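Local coordinates for protein aeromonas extracellular serine protease (Aeromonas sobria, PDB 3WQB) that cleaves peptide bonds after paired basic residues, one of them lysine, as a secreted calcium-binding subtilisin-type serine protease and probable virulence factor, at residues V72-V77 with P137-Q142; V183-A188 with K526-M531; S480-R485 with K584-S589. The protein carries 1 engineered substitution. All coordinates share one frame; numbering follows the deposited sequence.

Contact 1 (V72-V77 with P137-Q142); sequences VNVAVV and PRAQLQ
Val72 to Val76 and Gln140 to Gln142 run side by side in the same direction, joined by four backbone hydrogen bonds that form an unbroken parallel ladder. Gln140 N donates to Val72 O at 2.9 Å, and Val74 N returns a bond to Gln140 O at 2.8 Å that is almost straight (178° at the hydrogen). Gln142 N then reaches Val74 O at 3.0 Å. Val76 N bonds to Gln142 O, and the ladder continues from Val76 to Phe144. Val74 O also receives a CA-H...O contact from Leu141 CA at 3.3 Å. The two strands make up one edge of the parallel sheet at the heart of the subtilisin fold, 140-144 outermost and 73-77 inside it, with 173-179 on its far side. Apolar contacts gather on the face of Val74 and Leu141, which helix 115-124 covers through Ile123, Val119 and Ser120. There, with CG1 anti to the backbone N (chi1 177°), Val76 turns its other methyl, CG2, to Leu141 CD2 at 4.0 Å, while Val74 CG2 lies 4.2 Å from Ala139 CB. Polar side chains take the face of Ala75. Asn73 and Gln140 extend alongside each other, and Asn73 OD1 touches the aliphatic Gln140 CB at 3.5 Å. The amide of Asn73 turns its ND2 to Asp170 O. Gln142 buries its amide, satisfied by Asn171 ND2 at OE1 and by the carbonyls of Pro94 and Ala167 at NE2. Strand 73-77 leads directly into Asp78, the predicted charge-relay aspartate.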
ATOM      1  N   VAL A  72       1.973   9.439 -20.933  1.00 12.98           N
ATOM      2  CA  VAL A  72       2.010   9.248 -19.471  1.00 12.61           C
ATOM      3  C   VAL A  72       3.263   8.516 -18.998  1.00 11.95           C
ATOM      4  O   VAL A  72       3.542   7.404 -19.449  1.00 12.31           O
ATOM      5  CB  VAL A  72       0.755   8.527 -18.950  1.00 12.12           C
ATOM      6  CG1 VAL A  72       0.783   8.421 -17.410  1.00 12.43           C
ATOM      7  CG2 VAL A  72      -0.493   9.275 -19.380  1.00 12.91           C
ATOM      8  N   ASN A  73       4.008   9.153 -18.093  1.00 11.71           N
ATOM      9  CA  ASN A  73       5.251   8.603 -17.553  1.00 11.61           C
ATOM     10  C   ASN A  73       4.986   7.911 -16.224  1.00 11.14           C
ATOM     11  O   ASN A  73       4.430   8.519 -15.300  1.00 10.94           O
ATOM     12  CB  ASN A  73       6.300   9.703 -17.361  1.00 12.78           C
ATOM     13  CG  ASN A  73       6.805  10.278 -18.671  1.00 13.09           C
ATOM     14  OD1 ASN A  73       6.799   9.612 -19.714  1.00 14.31           O
ATOM     15  ND2 ASN A  73       7.261  11.527 -18.616  1.00 15.33           N
ATOM     16  N   VAL A  74       5.350   6.634 -16.150  1.00 11.33           N
ATOM     17  CA  VAL A  74       5.141   5.821 -14.961  1.00 11.21           C
ATOM     18  C   VAL A  74       6.480   5.351 -14.396  1.00 10.43           C
ATOM     19  O   VAL A  74       7.299   4.782 -15.128  1.00 11.26           O
ATOM     20  CB  VAL A  74       4.264   4.579 -15.270  1.00 11.02           C
ATOM     21  CG1 VAL A  74       3.979   3.800 -13.996  1.00 11.45           C
ATOM     22  CG2 VAL A  74       2.949   4.971 -15.935  1.00 12.23           C
ATOM     23  N   ALA A  75       6.692   5.572 -13.095  1.00 10.47           N
ATOM     24  CA  ALA A  75       7.863   5.037 -12.387  1.00 10.28           C
ATOM     25  C   ALA A  75       7.493   3.750 -11.665  1.00 10.18           C
ATOM     26  O   ALA A  75       6.529   3.719 -10.897  1.00 10.72           O
ATOM     27  CB  ALA A  75       8.391   6.043 -11.383  1.00 10.88           C
ATOM     28  N   VAL A  76       8.276   2.702 -11.891  1.00  9.72           N
ATOM     29  CA  VAL A  76       8.102   1.440 -11.188  1.00  9.69           C
ATOM     30  C   VAL A  76       9.206   1.325 -10.150  1.00  9.69           C
ATOM     31  O   VAL A  76      10.376   1.089 -10.477  1.00  9.88           O
ATOM     32  CB  VAL A  76       8.097   0.257 -12.174  1.00  9.83           C
ATOM     33  CG1 VAL A  76       7.985  -1.058 -11.445  1.00 10.47           C
ATOM     34  CG2 VAL A  76       6.931   0.409 -13.144  1.00 11.38           C
ATOM     35  N   VAL A  77       8.829   1.554  -8.897  1.00  8.83           N
ATOM     36  CA  VAL A  77       9.760   1.530  -7.773  1.00  9.30           C
ATOM     37  C   VAL A  77       9.625   0.137  -7.158  1.00  9.20           C
ATOM     38  O   VAL A  77       8.653  -0.175  -6.483  1.00  9.89           O
ATOM     39  CB  VAL A  77       9.448   2.669  -6.773  1.00  9.07           C
ATOM     40  CG1 VAL A  77      10.476   2.706  -5.644  1.00 10.04           C
ATOM     41  CG2 VAL A  77       9.400   4.018  -7.502  1.00 10.36           C
ATOM     42  N   PRO A 137      -0.546   0.476 -22.992  1.00 10.83           N
ATOM     43  CA  PRO A 137       0.620   0.033 -23.755  1.00 11.73           C
ATOM     44  C   PRO A 137       1.383   1.148 -24.463  1.00 12.15           C
ATOM     45  O   PRO A 137       2.394   0.880 -25.123  1.00 12.70           O
ATOM     46  CB  PRO A 137       0.027  -0.958 -24.759  1.00 12.29           C
ATOM     47  CG  PRO A 137      -1.357  -0.478 -24.971  1.00 12.30           C
ATOM     48  CD  PRO A 137      -1.811   0.086 -23.644  1.00 10.86           C
ATOM     49  N   ARG A 138       0.929   2.384 -24.319  1.00 12.56           N
ATOM     50  CA  ARG A 138       1.694   3.517 -24.837  1.00 13.27           C
ATOM     51  C   ARG A 138       2.313   4.377 -23.730  1.00 13.13           C
ATOM     52  O   ARG A 138       2.964   5.394 -24.011  1.00 14.09           O
ATOM     53  CB  ARG A 138       0.855   4.352 -25.813  1.00 13.94           C
ATOM     54  CG  ARG A 138       0.438   3.596 -27.077  1.00 15.13           C
ATOM     55  CD  ARG A 138      -0.240   4.512 -28.090  1.00 19.13           C
ATOM     56  NE  ARG A 138       0.674   5.550 -28.551  1.00 22.17           N
ATOM     57  CZ  ARG A 138       0.309   6.712 -29.089  1.00 23.77           C
ATOM     58  NH1 ARG A 138      -0.971   7.025 -29.249  1.00 24.84           N
ATOM     59  NH2 ARG A 138       1.241   7.574 -29.457  1.00 25.53           N
ATOM     60  N   ALA A 139       2.120   3.970 -22.476  1.00 12.76           N
ATOM     61  CA  ALA A 139       2.771   4.655 -21.360  1.00 13.14           C
ATOM     62  C   ALA A 139       4.280   4.388 -21.388  1.00 13.61           C
ATOM     63  O   ALA A 139       4.733   3.397 -21.979  1.00 15.39           O
ATOM     64  CB  ALA A 139       2.154   4.224 -20.036  1.00 13.08           C
ATOM     65  N   GLN A 140       5.048   5.266 -20.746  1.00 13.07           N
ATOM     66  CA  GLN A 140       6.513   5.147 -20.716  1.00 13.16           C
ATOM     67  C   GLN A 140       6.995   4.820 -19.315  1.00 12.99           C
ATOM     68  O   GLN A 140       6.539   5.420 -18.349  1.00 13.08           O
ATOM     69  CB  GLN A 140       7.175   6.431 -21.217  1.00 14.43           C
ATOM     70  CG  GLN A 140       6.902   6.736 -22.684  1.00 17.26           C
ATOM     71  CD  GLN A 140       8.045   6.340 -23.594  1.00 22.23           C
ATOM     72  OE1 GLN A 140       8.104   5.213 -24.082  1.00 24.79           O
ATOM     73  NE2 GLN A 140       8.954   7.278 -23.841  1.00 25.22           N
ATOM     74  N   LEU A 141       7.933   3.883 -19.222  1.00 12.60           N
ATOM     75  CA  LEU A 141       8.392   3.357 -17.932  1.00 12.36           C
ATOM     76  C   LEU A 141       9.799   3.778 -17.552  1.00 11.90           C
ATOM     77  O   LEU A 141      10.689   3.901 -18.414  1.00 12.25           O
ATOM     78  CB  LEU A 141       8.394   1.829 -17.961  1.00 13.07           C
ATOM     79  CG  LEU A 141       7.089   1.101 -18.235  1.00 14.31           C
ATOM     80  CD1 LEU A 141       7.399  -0.334 -18.650  1.00 16.68           C
ATOM     81  CD2 LEU A 141       6.218   1.161 -16.993  1.00 17.33           C
ATOM     82  N   GLN A 142       9.990   3.989 -16.252  1.00 11.43           N
ATOM     83  CA  GLN A 142      11.312   3.972 -15.638  1.00 11.31           C
ATOM     84  C   GLN A 142      11.304   2.948 -14.516  1.00 10.91           C
ATOM     85  O   GLN A 142      10.266   2.707 -13.896  1.00 11.02           O
ATOM     86  CB  GLN A 142      11.653   5.320 -15.019  1.00 11.56           C
ATOM     87  CG  GLN A 142      11.921   6.445 -15.975  1.00 12.53           C
ATOM     88  CD  GLN A 142      12.031   7.755 -15.227  1.00 13.08           C
ATOM     89  OE1 GLN A 142      11.457   7.918 -14.141  1.00 13.18           O
ATOM     90  NE2 GLN A 142      12.774   8.699 -15.796  1.00 12.86           N
TER

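Contact 2 (V183-A188 with K526-M531); sequences VDPRSA and KGLRDM
The puckered ring of Pro185 meets segment 526-531 through its CB and CG. CG touches Gly527 O at 3.4 Å. CB lies 3.6 Å from Leu528 CD2, and the Leu528 side chain crosses that of Pro185 at about a right angle. The same CB is 4.1 Å from Met531 SD, which puts one ring against a carbonyl, a methyl group and a thioether. The flat group here is the Arg529 guanidinium, which leads away from segment 183-188. At its edge NH1 donates to Leu528 O at 3.0 Å; the oxygen lies in the guanidinium plane, but the donor stands 53° out of the carbonyl plane. Lys526 NZ lies at the edge of the same group and in its plane; both cations converge on the Asp482 carboxylate, each in a salt bridge with it.

Farther along, Ser187 packs on the corner of the chain at Arg529 and Asp530. Its CB comes within 3.5 Å of Arg529 O, and its CA is 3.6 Å from Asp530 O. With OG anti to the backbone N (chi1 168°), the Ser187 hydroxyl passes 4.0 Å from Asp530 CB and bonds to Asn189 N. The thioether of Met531 reaches Pro185 because its CG also extends anti to the backbone N (chi1 -175°).

No hydrogen bond links the two segments directly, although Asp184 OD2 bonds to Thr525 OG1 just beside them. At the corner on which the loop rests, Asp530 and Met531 both face Val479 in a G1 beta bulge. The contact joins two domains: a loop of the subtilisin domain, between strand 173-179 and helix 191-205, lies against the P-domain, the pairing of domains that marks the furin subfamily.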
ATOM      1  N   VAL A 183       4.442  -6.057  13.474  1.00 13.31           N
ATOM      2  CA  VAL A 183       3.853  -6.668  14.673  1.00 13.67           C
ATOM      3  C   VAL A 183       3.809  -5.695  15.850  1.00 13.55           C
ATOM      4  O   VAL A 183       3.219  -5.993  16.892  1.00 13.60           O
ATOM      5  CB  VAL A 183       4.552  -7.997  15.089  1.00 13.95           C
ATOM      6  CG1 VAL A 183       4.397  -9.036  13.984  1.00 14.82           C
ATOM      7  CG2 VAL A 183       6.026  -7.768  15.408  1.00 14.79           C
ATOM      8  N   ASP A 184       4.429  -4.530  15.676  1.00 13.82           N
ATOM      9  CA  ASP A 184       4.360  -3.461  16.660  1.00 14.83           C
ATOM     10  C   ASP A 184       3.984  -2.174  15.954  1.00 14.57           C
ATOM     11  O   ASP A 184       4.437  -1.929  14.839  1.00 14.83           O
ATOM     12  CB  ASP A 184       5.689  -3.296  17.400  1.00 15.30           C
ATOM     13  CG  ASP A 184       5.963  -4.435  18.370  1.00 17.31           C
ATOM     14  OD1 ASP A 184       6.810  -5.285  18.031  1.00 18.86           O
ATOM     15  OD2 ASP A 184       5.326  -4.499  19.453  1.00 18.01           O
ATOM     16  N   PRO A 185       3.143  -1.355  16.600  1.00 14.68           N
ATOM     17  CA  PRO A 185       2.647  -0.153  15.955  1.00 15.12           C
ATOM     18  C   PRO A 185       3.756   0.860  15.736  1.00 15.75           C
ATOM     19  O   PRO A 185       4.724   0.919  16.502  1.00 16.09           O
ATOM     20  CB  PRO A 185       1.622   0.383  16.955  1.00 14.90           C
ATOM     21  CG  PRO A 185       2.115  -0.113  18.279  1.00 15.43           C
ATOM     22  CD  PRO A 185       2.665  -1.476  17.991  1.00 14.94           C
ATOM     23  N   ARG A 186       3.623   1.639  14.677  1.00 16.59           N
ATOM     24  CA  ARG A 186       4.569   2.711  14.426  1.00 17.93           C
ATOM     25  C   ARG A 186       3.900   4.061  14.358  1.00 18.65           C
ATOM     26  O   ARG A 186       2.764   4.174  13.920  1.00 18.50           O
ATOM     27  CB  ARG A 186       5.345   2.440  13.144  1.00 18.79           C
ATOM     28  CG  ARG A 186       6.458   1.432  13.345  1.00 20.45           C
ATOM     29  CD  ARG A 186       7.095   1.073  12.041  1.00 23.88           C
ATOM     30  NE  ARG A 186       7.985  -0.069  12.182  1.00 24.54           N
ATOM     31  CZ  ARG A 186       9.237  -0.106  11.736  1.00 25.71           C
ATOM     32  NH1 ARG A 186       9.760   0.939  11.100  1.00 26.31           N
ATOM     33  NH2 ARG A 186       9.963  -1.198  11.918  1.00 26.63           N
ATOM     34  N   SER A 187       4.613   5.079  14.824  1.00 19.87           N
ATOM     35  CA  SER A 187       4.252   6.463  14.558  1.00 21.25           C
ATOM     36  C   SER A 187       4.546   6.804  13.088  1.00 21.52           C
ATOM     37  O   SER A 187       5.476   6.255  12.491  1.00 21.73           O
ATOM     38  CB  SER A 187       5.042   7.384  15.487  1.00 21.93           C
ATOM     39  OG  SER A 187       4.922   8.731  15.079  1.00 24.19           O
ATOM     40  N   ALA A 188       3.753   7.695  12.493  1.00 22.19           N
ATOM     41  CA  ALA A 188       4.006   8.117  11.112  1.00 22.61           C
ATOM     42  C   ALA A 188       4.844   9.400  11.036  1.00 22.67           C
ATOM     43  O   ALA A 188       5.148   9.902   9.948  1.00 23.45           O
ATOM     44  CB  ALA A 188       2.689   8.282  10.360  1.00 22.81           C
ATOM     45  N   LYS A 526       3.981  -0.246  24.920  1.00 20.97           N
ATOM     46  CA  LYS A 526       3.000   0.079  25.951  1.00 20.89           C
ATOM     47  C   LYS A 526       1.612   0.180  25.345  1.00 20.23           C
ATOM     48  O   LYS A 526       0.598  -0.007  26.029  1.00 19.65           O
ATOM     49  CB  LYS A 526       3.344   1.418  26.597  1.00 21.79           C
ATOM     50  CG  LYS A 526       4.540   1.396  27.533  1.00 24.28           C
ATOM     51  CD  LYS A 526       4.502   2.612  28.449  1.00 27.67           C
ATOM     52  CE  LYS A 526       3.303   2.559  29.397  1.00 29.55           C
ATOM     53  NZ  LYS A 526       2.804   3.915  29.753  1.00 31.34           N
ATOM     54  N   GLY A 527       1.578   0.484  24.052  1.00 19.61           N
ATOM     55  CA  GLY A 527       0.330   0.690  23.340  1.00 19.06           C
ATOM     56  C   GLY A 527       0.586   1.427  22.042  1.00 18.36           C
ATOM     57  O   GLY A 527       1.584   1.188  21.367  1.00 19.51           O
ATOM     58  N   LEU A 528      -0.318   2.329  21.698  1.00 16.82           N
ATOM     59  CA  LEU A 528      -0.201   3.117  20.476  1.00 15.68           C
ATOM     60  C   LEU A 528       0.350   4.481  20.819  1.00 15.27           C
ATOM     61  O   LEU A 528      -0.023   5.054  21.836  1.00 15.07           O
ATOM     62  CB  LEU A 528      -1.569   3.283  19.812  1.00 15.39           C
ATOM     63  CG  LEU A 528      -2.364   2.022  19.453  1.00 14.95           C
ATOM     64  CD1 LEU A 528      -3.644   2.412  18.732  1.00 14.22           C
ATOM     65  CD2 LEU A 528      -1.534   1.059  18.615  1.00 15.19           C
ATOM     66  N   ARG A 529       1.239   4.984  19.968  1.00 14.70           N
ATOM     67  CA  ARG A 529       1.804   6.323  20.126  1.00 14.69           C
ATOM     68  C   ARG A 529       1.728   7.027  18.774  1.00 14.70           C
ATOM     69  O   ARG A 529       2.516   6.729  17.868  1.00 14.85           O
ATOM     70  CB  ARG A 529       3.258   6.260  20.625  1.00 14.45           C
ATOM     71  CG  ARG A 529       3.443   5.771  22.074  1.00 15.59           C
ATOM     72  CD  ARG A 529       2.715   6.672  23.068  1.00 15.40           C
ATOM     73  NE  ARG A 529       2.923   6.287  24.466  1.00 17.28           N
ATOM     74  CZ  ARG A 529       2.172   5.409  25.128  1.00 17.21           C
ATOM     75  NH1 ARG A 529       1.157   4.794  24.530  1.00 15.96           N
ATOM     76  NH2 ARG A 529       2.436   5.143  26.395  1.00 18.63           N
ATOM     77  N   ASP A 530       0.755   7.927  18.633  1.00 14.88           N
ATOM     78  CA  ASP A 530       0.494   8.624  17.361  1.00 14.92           C
ATOM     79  C   ASP A 530       0.402   7.645  16.184  1.00 14.22           C
ATOM     80  O   ASP A 530       0.966   7.878  15.110  1.00 14.65           O
ATOM     81  CB  ASP A 530       1.558   9.693  17.066  1.00 15.63           C
ATOM     82  CG  ASP A 530       1.513  10.877  18.019  1.00 18.28           C
ATOM     83  OD1 ASP A 530       0.454  11.149  18.617  1.00 20.05           O
ATOM     84  OD2 ASP A 530       2.562  11.549  18.144  1.00 22.22           O
ATOM     85  N   MET A 531      -0.290   6.530  16.394  1.00 12.81           N
ATOM     86  CA  MET A 531      -0.509   5.606  15.293  1.00 12.58           C
ATOM     87  C   MET A 531      -1.534   6.215  14.348  1.00 11.83           C
ATOM     88  O   MET A 531      -2.620   6.595  14.773  1.00 11.63           O
ATOM     89  CB  MET A 531      -0.986   4.242  15.770  1.00 13.13           C
ATOM     90  CG  MET A 531      -1.092   3.281  14.601  1.00 14.96           C
ATOM     91  SD  MET A 531      -1.751   1.683  15.010  1.00 21.92           S
ATOM     92  CE  MET A 531      -2.610   1.294  13.492  1.00 19.78           C
TER

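Contact 3 (S480-R485 with K584-S589); sequences SLDHQR and KLISWS
Asp482 and Lys584 stand side by side and point the same way from an antiparallel pair, with Asp482 OD2 3.7 Å from Lys584 CE. The ammonium stays beyond salt-bridge range, the carboxylate being paired instead with Arg529 and Lys526. Ile586 crosses Asp482 obliquely, its CD1 3.6 Å from Asp482 OD1, so a methyl group covers part of this charged cluster. The two serines meet where Ser587 OG, held between its own backbone N and carbonyl carbon (chi1 68°), lies 3.5 Å from Ser480 CB; Ser480 OG itself accepts a bond from Asp530 N. On the face of Leu481 and Leu585, Leu481 CB is 4.3 Å from Leu585 CD1.

Backbone bonds hold Asp482 to Lys584 in both directions, each 2.8 Å between N and O. The register then slips by one in a classic beta bulge: Ile586 and Ser587 both face Ser480, and their N-H groups reach Ser480 O from the same face of its plane, Ile586 N at 2.9 Å and Ser587 N at 3.1 Å.

In the antiparallel P-domain sheet, strand 471-482 lies between 527-535 and 583-595, the latter also pairing with 436-444, while Leu481 packs on Leu489 of strand 489-494.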
ATOM      1  N   SER A 480      -3.247   7.631  20.486  1.00 12.03           N
ATOM      2  CA  SER A 480      -2.315   7.231  21.535  1.00 12.64           C
ATOM      3  C   SER A 480      -3.111   6.608  22.667  1.00 12.77           C
ATOM      4  O   SER A 480      -4.102   7.176  23.124  1.00 13.30           O
ATOM      5  CB  SER A 480      -1.510   8.430  22.040  1.00 13.20           C
ATOM      6  OG  SER A 480      -0.714   8.942  20.984  1.00 14.62           O
ATOM      7  N   LEU A 481      -2.689   5.419  23.089  1.00 12.76           N
ATOM      8  CA  LEU A 481      -3.347   4.697  24.172  1.00 13.07           C
ATOM      9  C   LEU A 481      -2.385   3.684  24.773  1.00 13.43           C
ATOM     10  O   LEU A 481      -1.402   3.291  24.139  1.00 13.57           O
ATOM     11  CB  LEU A 481      -4.647   4.022  23.686  1.00 13.16           C
ATOM     12  CG  LEU A 481      -4.594   2.972  22.574  1.00 12.70           C
ATOM     13  CD1 LEU A 481      -4.187   1.604  23.123  1.00 13.97           C
ATOM     14  CD2 LEU A 481      -5.954   2.875  21.900  1.00 14.28           C
ATOM     15  N   ASP A 482      -2.686   3.265  25.999  1.00 13.77           N
ATOM     16  CA  ASP A 482      -2.008   2.129  26.619  1.00 14.28           C
ATOM     17  C   ASP A 482      -2.948   0.945  26.688  1.00 14.19           C
ATOM     18  O   ASP A 482      -4.111   1.091  27.070  1.00 14.20           O
ATOM     19  CB  ASP A 482      -1.558   2.469  28.039  1.00 15.08           C
ATOM     20  CG  ASP A 482      -0.423   3.478  28.080  1.00 16.83           C
ATOM     21  OD1 ASP A 482       0.298   3.642  27.072  1.00 19.07           O
ATOM     22  OD2 ASP A 482      -0.244   4.095  29.148  1.00 21.81           O
ATOM     23  N   HIS A 483      -2.441  -0.223  26.310  1.00 13.87           N
ATOM     24  CA  HIS A 483      -3.184  -1.474  26.413  1.00 14.00           C
ATOM     25  C   HIS A 483      -2.224  -2.634  26.241  1.00 14.62           C
ATOM     26  O   HIS A 483      -1.376  -2.623  25.346  1.00 14.75           O
ATOM     27  CB  HIS A 483      -4.288  -1.552  25.354  1.00 13.83           C
ATOM     28  CG  HIS A 483      -5.255  -2.669  25.574  1.00 13.83           C
ATOM     29  ND1 HIS A 483      -4.978  -3.972  25.226  1.00 14.47           N
ATOM     30  CD2 HIS A 483      -6.506  -2.673  26.088  1.00 13.95           C
ATOM     31  CE1 HIS A 483      -6.008  -4.738  25.541  1.00 14.36           C
ATOM     32  NE2 HIS A 483      -6.952  -3.974  26.059  1.00 13.98           N
ATOM     33  N   GLN A 484      -2.364  -3.633  27.108  1.00 14.83           N
ATOM     34  CA  GLN A 484      -1.416  -4.742  27.179  1.00 15.42           C
ATOM     35  C   GLN A 484      -1.571  -5.830  26.104  1.00 14.90           C
ATOM     36  O   GLN A 484      -0.688  -6.666  25.948  1.00 15.76           O
ATOM     37  CB  GLN A 484      -1.460  -5.395  28.565  1.00 16.06           C
ATOM     38  CG  GLN A 484      -1.009  -4.514  29.715  1.00 17.95           C
ATOM     39  CD  GLN A 484      -1.397  -5.100  31.059  1.00 21.17           C
ATOM     40  OE1 GLN A 484      -2.483  -5.668  31.219  1.00 23.02           O
ATOM     41  NE2 GLN A 484      -0.507  -4.965  32.035  1.00 23.34           N
ATOM     42  N   ARG A 485      -2.692  -5.831  25.388  1.00 14.45           N
ATOM     43  CA  ARG A 485      -2.908  -6.771  24.281  1.00 13.75           C
ATOM     44  C   ARG A 485      -3.600  -6.079  23.107  1.00 13.42           C
ATOM     45  O   ARG A 485      -4.806  -6.209  22.887  1.00 12.73           O
ATOM     46  CB  ARG A 485      -3.662  -8.022  24.747  1.00 13.93           C
ATOM     47  CG  ARG A 485      -3.741  -9.098  23.675  1.00 13.49           C
ATOM     48  CD  ARG A 485      -4.174 -10.453  24.219  1.00 14.92           C
ATOM     49  NE  ARG A 485      -5.604 -10.498  24.502  1.00 13.52           N
ATOM     50  CZ  ARG A 485      -6.338 -11.606  24.502  1.00 13.21           C
ATOM     51  NH1 ARG A 485      -5.778 -12.795  24.255  1.00 15.83           N
ATOM     52  NH2 ARG A 485      -7.643 -11.522  24.749  1.00 14.14           N
ATOM     53  N   LYS A 584      -6.037   2.448  28.585  1.00 16.09           N
ATOM     54  CA  LYS A 584      -6.261   3.864  28.805  1.00 16.81           C
ATOM     55  C   LYS A 584      -6.108   4.593  27.482  1.00 15.70           C
ATOM     56  O   LYS A 584      -5.062   4.501  26.855  1.00 15.98           O
ATOM     57  CB  LYS A 584      -5.247   4.392  29.832  1.00 17.91           C
ATOM     58  CG  LYS A 584      -5.284   5.896  30.075  1.00 20.51           C
ATOM     59  CD  LYS A 584      -4.285   6.308  31.150  1.00 23.17           C
ATOM     60  CE  LYS A 584      -2.855   6.324  30.629  1.00 24.84           C
ATOM     61  NZ  LYS A 584      -1.905   6.925  31.607  1.00 26.36           N
ATOM     62  N   LEU A 585      -7.153   5.295  27.052  1.00 15.11           N
ATOM     63  CA  LEU A 585      -7.028   6.203  25.915  1.00 14.85           C
ATOM     64  C   LEU A 585      -6.321   7.470  26.393  1.00 15.09           C
ATOM     65  O   LEU A 585      -6.743   8.096  27.370  1.00 15.94           O
ATOM     66  CB  LEU A 585      -8.404   6.544  25.334  1.00 14.66           C
ATOM     67  CG  LEU A 585      -8.448   7.495  24.137  1.00 14.53           C
ATOM     68  CD1 LEU A 585      -7.668   6.950  22.929  1.00 14.72           C
ATOM     69  CD2 LEU A 585      -9.881   7.791  23.756  1.00 15.55           C
ATOM     70  N   ILE A 586      -5.244   7.828  25.705  1.00 14.78           N
ATOM     71  CA  ILE A 586      -4.419   8.983  26.072  1.00 14.97           C
ATOM     72  C   ILE A 586      -4.824  10.229  25.277  1.00 14.76           C
ATOM     73  O   ILE A 586      -5.118  11.280  25.848  1.00 14.88           O
ATOM     74  CB  ILE A 586      -2.902   8.668  25.895  1.00 15.12           C
ATOM     75  CG1 ILE A 586      -2.483   7.518  26.819  1.00 16.11           C
ATOM     76  CG2 ILE A 586      -2.042   9.925  26.134  1.00 15.29           C
ATOM     77  CD1 ILE A 586      -1.156   6.871  26.452  1.00 16.84           C
ATOM     78  N   SER A 587      -4.842  10.105  23.953  1.00 13.98           N
ATOM     79  CA  SER A 587      -5.181  11.225  23.096  1.00 14.15           C
ATOM     80  C   SER A 587      -5.531  10.700  21.728  1.00 13.11           C
ATOM     81  O   SER A 587      -5.164   9.586  21.371  1.00 13.41           O
ATOM     82  CB  SER A 587      -4.000  12.187  22.958  1.00 14.47           C
ATOM     83  OG  SER A 587      -2.939  11.600  22.234  1.00 17.58           O
ATOM     84  N   TRP A 588      -6.236  11.517  20.959  1.00 12.69           N
ATOM     85  CA  TRP A 588      -6.342  11.281  19.535  1.00 12.38           C
ATOM     86  C   TRP A 588      -6.371  12.614  18.825  1.00 12.57           C
ATOM     87  O   TRP A 588      -6.648  13.645  19.447  1.00 13.14           O
ATOM     88  CB  TRP A 588      -7.558  10.421  19.181  1.00 12.72           C
ATOM     89  CG  TRP A 588      -8.897  11.063  19.368  1.00 11.82           C
ATOM     90  CD1 TRP A 588      -9.469  11.451  20.547  1.00 13.08           C
ATOM     91  CD2 TRP A 588      -9.848  11.367  18.340  1.00 11.69           C
ATOM     92  NE1 TRP A 588     -10.708  11.981  20.315  1.00 12.98           N
ATOM     93  CE2 TRP A 588     -10.970  11.941  18.969  1.00 11.78           C
ATOM     94  CE3 TRP A 588      -9.849  11.227  16.943  1.00 10.97           C
ATOM     95  CZ2 TRP A 588     -12.097  12.353  18.255  1.00 12.45           C
ATOM     96  CZ3 TRP A 588     -10.971  11.630  16.234  1.00 11.15           C
ATOM     97  CH2 TRP A 588     -12.081  12.184  16.891  1.00 12.07           C
ATOM     98  N   SER A 589      -6.073  12.588  17.530  1.00 12.60           N
ATOM     99  CA  SER A 589      -6.106  13.782  16.707  1.00 12.57           C
ATOM    100  C   SER A 589      -6.844  13.479  15.415  1.00 12.39           C
ATOM    101  O   SER A 589      -6.779  12.364  14.902  1.00 12.57           O
ATOM    102  CB  SER A 589      -4.691  14.273  16.402  1.00 13.35           C
ATOM    103  OG  SER A 589      -4.007  14.620  17.587  1.00 14.74           O
TER

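Overall arrangement
Contacts 2 and 3 adjoin, their centres 10 Å apart, and share one P-domain sheet in which strand 471-482 neighbours 527-535. They touch through a salt bridge, Arg529 NH2 to Asp482 OD1 at 2.7 Å, and through a probable backbone hydrogen bond from Leu528 to Leu481. Contact 1 lies in the catalytic domain, its centre 35 Å from that of contact 2 and 43 Å from that of contact 3. There Val76 comes about 7 Å, side chain to side chain, from His115 of the predicted charge relay, whose serine position is the engineered Ala336. In contact 3, the side chain of Leu481 lies about 11 Å from the P-domain calcium ion. Contact 2 connects the two domains.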